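Long-range contact in glycerate 2-kinase (Pyrococcus horikoshii, PDB 1X3L), which phosphorylates D-glycerate to 2-phosphoglycerate with ATP or several other phosphate donors, using magnesium as cofactor: residues 9-21 with 270-284. Residues are numbered along the deposited sequence; the frame is centred on the assembly and turned at random.
Sequences IGLRLVGEAIKAA and ISCEAIAREAQRLGF. With EDO (1,2-ethanediol), chain C.
Two helices that lie side by side on the mixed sheet, 9-20 and 270-281, pack roughly antiparallel: their axes approach to 7.8 Å with 141° between their N-to-C directions. The helices come nearest where small residues meet, the CA atoms of A17 and S271 being 4.4 Å apart and the CB atoms of A20 and A274 3.5 Å. At this narrow point S271 OG donates to A17 O (2.8 Å), tilted 25° from the carbonyl plane; a water joins the same hydroxyl to A20 O. Farther along, L13 CD2 rests against I275 O and E278 CG, while I275 lays CG1 and CD1 against A17 CB. R12, extended from CG to NE, grips E278 OE2 side-on through NE (2.8 Å) and NH2, both from one face of the carboxylate. E16 OE1, bridged by water to A274 O, is 4.4 Å from E278 OE1; R12, bound to E278 OE2, probably offsets part of the repulsion. Beyond the Schellman motif at G283, I9 CD1 meets the edge of the F284 ring at CZ (3.6 Å). L13 and I275 pack on I430 of strand 427-435, and I275 and A279 on strand 322-328, so the pair forms a helical layer on one face of the mixed sheet, an alpha/beta layered arrangement.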
loop_
_atom_site.group_PDB
_atom_site.type_symbol
_atom_site.label_atom_id
_atom_site.label_comp_id
_atom_site.label_asym_id
_atom_site.label_seq_id
_atom_site.Cartn_x
_atom_site.Cartn_y
_atom_site.Cartn_z
ATOM N N ILE A 9 -7.038 -24.953 2.861
ATOM C CA ILE A 9 -6.237 -24.225 3.838
ATOM C C ILE A 9 -5.593 -23.016 3.170
ATOM O O ILE A 9 -5.688 -21.890 3.668
ATOM C CB ILE A 9 -5.140 -25.117 4.445
ATOM C CG1 ILE A 9 -5.783 -26.204 5.308
ATOM C CG2 ILE A 9 -4.179 -24.268 5.282
ATOM C CD1 ILE A 9 -4.812 -27.268 5.806
ATOM N N GLY A 10 -4.952 -23.252 2.030
ATOM C CA GLY A 10 -4.309 -22.165 1.313
ATOM C C GLY A 10 -5.271 -21.037 0.971
ATOM O O GLY A 10 -4.970 -19.866 1.206
ATOM N N LEU A 11 -6.428 -21.380 0.412
ATOM C CA LEU A 11 -7.409 -20.360 0.043
ATOM C C LEU A 11 -7.969 -19.645 1.274
ATOM O O LEU A 11 -8.301 -18.456 1.221
ATOM C CB LEU A 11 -8.529 -20.988 -0.791
ATOM C CG LEU A 11 -8.053 -21.480 -2.166
ATOM C CD1 LEU A 11 -9.190 -22.199 -2.904
ATOM C CD2 LEU A 11 -7.566 -20.298 -2.981
ATOM N N ARG A 12 -8.060 -20.369 2.385
ATOM C CA ARG A 12 -8.545 -19.790 3.634
ATOM C C ARG A 12 -7.561 -18.715 4.119
ATOM O O ARG A 12 -7.963 -17.651 4.589
ATOM C CB ARG A 12 -8.685 -20.887 4.696
ATOM C CG ARG A 12 -9.233 -20.406 6.025
ATOM C CD ARG A 12 -9.443 -21.562 7.007
ATOM N NE ARG A 12 -9.805 -21.074 8.337
ATOM C CZ ARG A 12 -11.047 -20.817 8.733
ATOM N NH1 ARG A 12 -12.064 -21.008 7.902
ATOM N NH2 ARG A 12 -11.277 -20.366 9.962
ATOM N N LEU A 13 -6.272 -18.998 3.994
ATOM C CA LEU A 13 -5.229 -18.068 4.415
ATOM C C LEU A 13 -5.156 -16.860 3.476
ATOM O O LEU A 13 -4.830 -15.755 3.905
ATOM C CB LEU A 13 -3.879 -18.794 4.472
ATOM C CG LEU A 13 -3.821 -19.941 5.492
ATOM C CD1 LEU A 13 -2.475 -20.648 5.420
ATOM C CD2 LEU A 13 -4.054 -19.391 6.899
ATOM N N VAL A 14 -5.455 -17.069 2.195
ATOM C CA VAL A 14 -5.457 -15.963 1.245
ATOM C C VAL A 14 -6.583 -15.004 1.655
ATOM O O VAL A 14 -6.405 -13.784 1.667
ATOM C CB VAL A 14 -5.727 -16.443 -0.201
ATOM C CG1 VAL A 14 -6.066 -15.237 -1.083
ATOM C CG2 VAL A 14 -4.493 -17.182 -0.752
ATOM N N GLY A 15 -7.740 -15.568 1.985
ATOM C CA GLY A 15 -8.873 -14.759 2.401
ATOM C C GLY A 15 -8.553 -13.910 3.623
ATOM O O GLY A 15 -8.983 -12.755 3.715
ATOM N N GLU A 16 -7.798 -14.474 4.563
ATOM C CA GLU A 16 -7.421 -13.749 5.776
ATOM C C GLU A 16 -6.538 -12.543 5.463
ATOM O O GLU A 16 -6.705 -11.474 6.045
ATOM C CB GLU A 16 -6.684 -14.672 6.751
ATOM C CG GLU A 16 -7.585 -15.632 7.501
ATOM C CD GLU A 16 -8.575 -14.910 8.401
ATOM O OE1 GLU A 16 -8.133 -14.143 9.285
ATOM O OE2 GLU A 16 -9.793 -15.109 8.225
ATOM N N ALA A 17 -5.596 -12.723 4.545
ATOM C CA ALA A 17 -4.691 -11.642 4.171
ATOM C C ALA A 17 -5.475 -10.501 3.541
ATOM O O ALA A 17 -5.233 -9.334 3.836
ATOM C CB ALA A 17 -3.631 -12.153 3.190
ATOM N N ILE A 18 -6.417 -10.843 2.669
ATOM C CA ILE A 18 -7.215 -9.830 2.000
ATOM C C ILE A 18 -8.112 -9.082 2.984
ATOM O O ILE A 18 -8.224 -7.864 2.911
ATOM C CB ILE A 18 -8.065 -10.455 0.878
ATOM C CG1 ILE A 18 -7.141 -11.051 -0.185
ATOM C CG2 ILE A 18 -8.970 -9.397 0.256
ATOM C CD1 ILE A 18 -7.871 -11.828 -1.267
ATOM N N LYS A 19 -8.732 -9.807 3.913
ATOM C CA LYS A 19 -9.605 -9.182 4.909
ATOM C C LYS A 19 -8.827 -8.226 5.813
ATOM O O LYS A 19 -9.311 -7.149 6.151
ATOM C CB LYS A 19 -10.287 -10.246 5.776
ATOM C CG LYS A 19 -11.258 -11.150 5.031
ATOM C CD LYS A 19 -11.813 -12.226 5.959
ATOM C CE LYS A 19 -12.645 -13.243 5.197
ATOM N NZ LYS A 19 -13.116 -14.356 6.083
ATOM N N ALA A 20 -7.622 -8.623 6.203
ATOM C CA ALA A 20 -6.792 -7.788 7.071
ATOM C C ALA A 20 -6.341 -6.516 6.350
ATOM O O ALA A 20 -5.888 -5.561 6.985
ATOM C CB ALA A 20 -5.577 -8.579 7.548
ATOM N N ALA A 21 -6.459 -6.511 5.022
ATOM C CA ALA A 21 -6.064 -5.352 4.228
ATOM C C ALA A 21 -7.264 -4.528 3.766
ATOM O O ALA A 21 -7.097 -3.482 3.138
ATOM C CB ALA A 21 -5.238 -5.794 3.023
ATOM N N ILE A 270 1.013 -6.573 8.049
ATOM C CA ILE A 270 -0.205 -6.833 8.808
ATOM C C ILE A 270 -0.984 -7.983 8.175
ATOM O O ILE A 270 -1.589 -8.798 8.881
ATOM C CB ILE A 270 -1.074 -5.549 8.916
ATOM C CG1 ILE A 270 -0.435 -4.597 9.938
ATOM C CG2 ILE A 270 -2.495 -5.891 9.338
ATOM C CD1 ILE A 270 -1.069 -3.226 9.984
ATOM N N SER A 271 -0.952 -8.071 6.848
ATOM C CA SER A 271 -1.649 -9.163 6.177
ATOM C C SER A 271 -0.894 -10.480 6.383
ATOM O O SER A 271 -1.512 -11.534 6.537
ATOM C CB SER A 271 -1.826 -8.864 4.681
ATOM O OG SER A 271 -2.863 -7.911 4.477
ATOM N N CYS A 272 0.434 -10.421 6.401
ATOM C CA CYS A 272 1.237 -11.627 6.616
ATOM C C CYS A 272 1.016 -12.154 8.037
ATOM O O CYS A 272 1.013 -13.364 8.271
ATOM C CB CYS A 272 2.726 -11.329 6.404
ATOM S SG CYS A 272 3.207 -11.052 4.661
ATOM N N GLU A 273 0.826 -11.240 8.983
ATOM C CA GLU A 273 0.603 -11.628 10.366
ATOM C C GLU A 273 -0.777 -12.270 10.491
ATOM O O GLU A 273 -0.958 -13.228 11.247
ATOM C CB GLU A 273 0.739 -10.409 11.286
ATOM C CG GLU A 273 2.140 -9.803 11.240
ATOM C CD GLU A 273 2.273 -8.517 12.045
ATOM O OE1 GLU A 273 1.255 -7.824 12.248
ATOM O OE2 GLU A 273 3.407 -8.189 12.456
ATOM N N ALA A 274 -1.741 -11.753 9.734
ATOM C CA ALA A 274 -3.088 -12.311 9.748
ATOM C C ALA A 274 -3.027 -13.750 9.240
ATOM O O ALA A 274 -3.754 -14.618 9.724
ATOM C CB ALA A 274 -4.022 -11.478 8.868
ATOM N N ILE A 275 -2.157 -13.996 8.262
ATOM C CA ILE A 275 -1.983 -15.337 7.698
ATOM C C ILE A 275 -1.355 -16.278 8.726
ATOM O O ILE A 275 -1.839 -17.394 8.944
ATOM C CB ILE A 275 -1.056 -15.320 6.452
ATOM C CG1 ILE A 275 -1.760 -14.641 5.272
ATOM C CG2 ILE A 275 -0.663 -16.739 6.072
ATOM C CD1 ILE A 275 -0.846 -14.442 4.053
ATOM N N ALA A 276 -0.268 -15.823 9.344
ATOM C CA ALA A 276 0.451 -16.619 10.337
ATOM C C ALA A 276 -0.423 -16.953 11.545
ATOM O O ALA A 276 -0.335 -18.044 12.102
ATOM C CB ALA A 276 1.708 -15.872 10.792
ATOM N N ARG A 277 -1.261 -16.002 11.938
ATOM C CA ARG A 277 -2.159 -16.176 13.072
ATOM C C ARG A 277 -3.198 -17.263 12.781
ATOM O O ARG A 277 -3.444 -18.137 13.611
ATOM C CB ARG A 277 -2.846 -14.842 13.380
ATOM C CG ARG A 277 -3.761 -14.845 14.596
ATOM C CD ARG A 277 -4.336 -13.440 14.861
ATOM N NE ARG A 277 -3.292 -12.478 15.221
ATOM C CZ ARG A 277 -2.838 -11.503 14.430
ATOM N NH1 ARG A 277 -3.332 -11.330 13.208
ATOM N NH2 ARG A 277 -1.873 -10.702 14.864
ATOM N N GLU A 278 -3.806 -17.211 11.599
ATOM C CA GLU A 278 -4.810 -18.203 11.222
ATOM C C GLU A 278 -4.136 -19.566 11.042
ATOM O O GLU A 278 -4.679 -20.594 11.448
ATOM C CB GLU A 278 -5.514 -17.770 9.930
ATOM C CG GLU A 278 -6.618 -18.696 9.438
ATOM C CD GLU A 278 -7.680 -18.971 10.489
ATOM O OE1 GLU A 278 -7.955 -18.078 11.314
ATOM O OE2 GLU A 278 -8.250 -20.081 10.480
ATOM N N ALA A 279 -2.946 -19.566 10.448
ATOM C CA ALA A 279 -2.207 -20.803 10.236
ATOM C C ALA A 279 -1.985 -21.506 11.576
ATOM O O ALA A 279 -2.169 -22.717 11.689
ATOM C CB ALA A 279 -0.870 -20.516 9.573
ATOM N N GLN A 280 -1.586 -20.747 12.588
ATOM C CA GLN A 280 -1.357 -21.329 13.906
ATOM C C GLN A 280 -2.650 -21.905 14.478
ATOM O O GLN A 280 -2.635 -22.960 15.104
ATOM C CB GLN A 280 -0.761 -20.276 14.845
ATOM C CG GLN A 280 0.634 -19.838 14.398
ATOM C CD GLN A 280 1.087 -18.537 15.030
ATOM O OE1 GLN A 280 0.306 -17.604 15.168
ATOM N NE2 GLN A 280 2.364 -18.464 15.395
ATOM N N ARG A 281 -3.771 -21.227 14.247
ATOM C CA ARG A 281 -5.058 -21.710 14.741
ATOM C C ARG A 281 -5.427 -23.030 14.073
ATOM O O ARG A 281 -6.106 -23.870 14.667
ATOM C CB ARG A 281 -6.160 -20.682 14.477
ATOM C CG ARG A 281 -5.968 -19.362 15.205
ATOM C CD ARG A 281 -7.205 -18.482 15.084
ATOM N NE ARG A 281 -8.384 -19.185 15.580
ATOM C CZ ARG A 281 -9.599 -18.654 15.671
ATOM N NH1 ARG A 281 -9.815 -17.397 15.297
ATOM N NH2 ARG A 281 -10.603 -19.385 16.144
ATOM N N LEU A 282 -4.971 -23.218 12.839
ATOM C CA LEU A 282 -5.262 -24.446 12.112
ATOM C C LEU A 282 -4.286 -25.572 12.467
ATOM O O LEU A 282 -4.350 -26.658 11.896
ATOM C CB LEU A 282 -5.251 -24.173 10.604
ATOM C CG LEU A 282 -6.312 -23.155 10.163
ATOM C CD1 LEU A 282 -6.069 -22.734 8.723
ATOM C CD2 LEU A 282 -7.703 -23.767 10.327
ATOM N N GLY A 283 -3.379 -25.306 13.405
ATOM C CA GLY A 283 -2.435 -26.325 13.832
ATOM C C GLY A 283 -1.056 -26.326 13.194
ATOM O O GLY A 283 -0.289 -27.268 13.395
ATOM N N PHE A 284 -0.728 -25.288 12.431
ATOM C CA PHE A 284 0.579 -25.214 11.783
ATOM C C PHE A 284 1.494 -24.259 12.532
ATOM O O PHE A 284 1.037 -23.356 13.232
ATOM C CB PHE A 284 0.467 -24.663 10.352
ATOM C CG PHE A 284 -0.287 -25.545 9.390
ATOM C CD1 PHE A 284 0.397 -26.362 8.494
ATOM C CD2 PHE A 284 -1.679 -25.516 9.341
ATOM C CE1 PHE A 284 -0.294 -27.138 7.556
ATOM C CE2 PHE A 284 -2.381 -26.286 8.409
ATOM C CZ PHE A 284 -1.685 -27.100 7.514
HETATM C C1 EDO C . -11.629 -19.322 -1.069
HETATM O O1 EDO C . -11.758 -19.551 0.348
HETATM C C2 EDO C . -11.305 -17.847 -1.370
HETATM O O2 EDO C . -10.065 -17.445 -0.756
HETATM O O HOH W 1 -6.047 -14.253 10.996
HETATM O O HOH W 2 -3.180 -5.308 6.080
#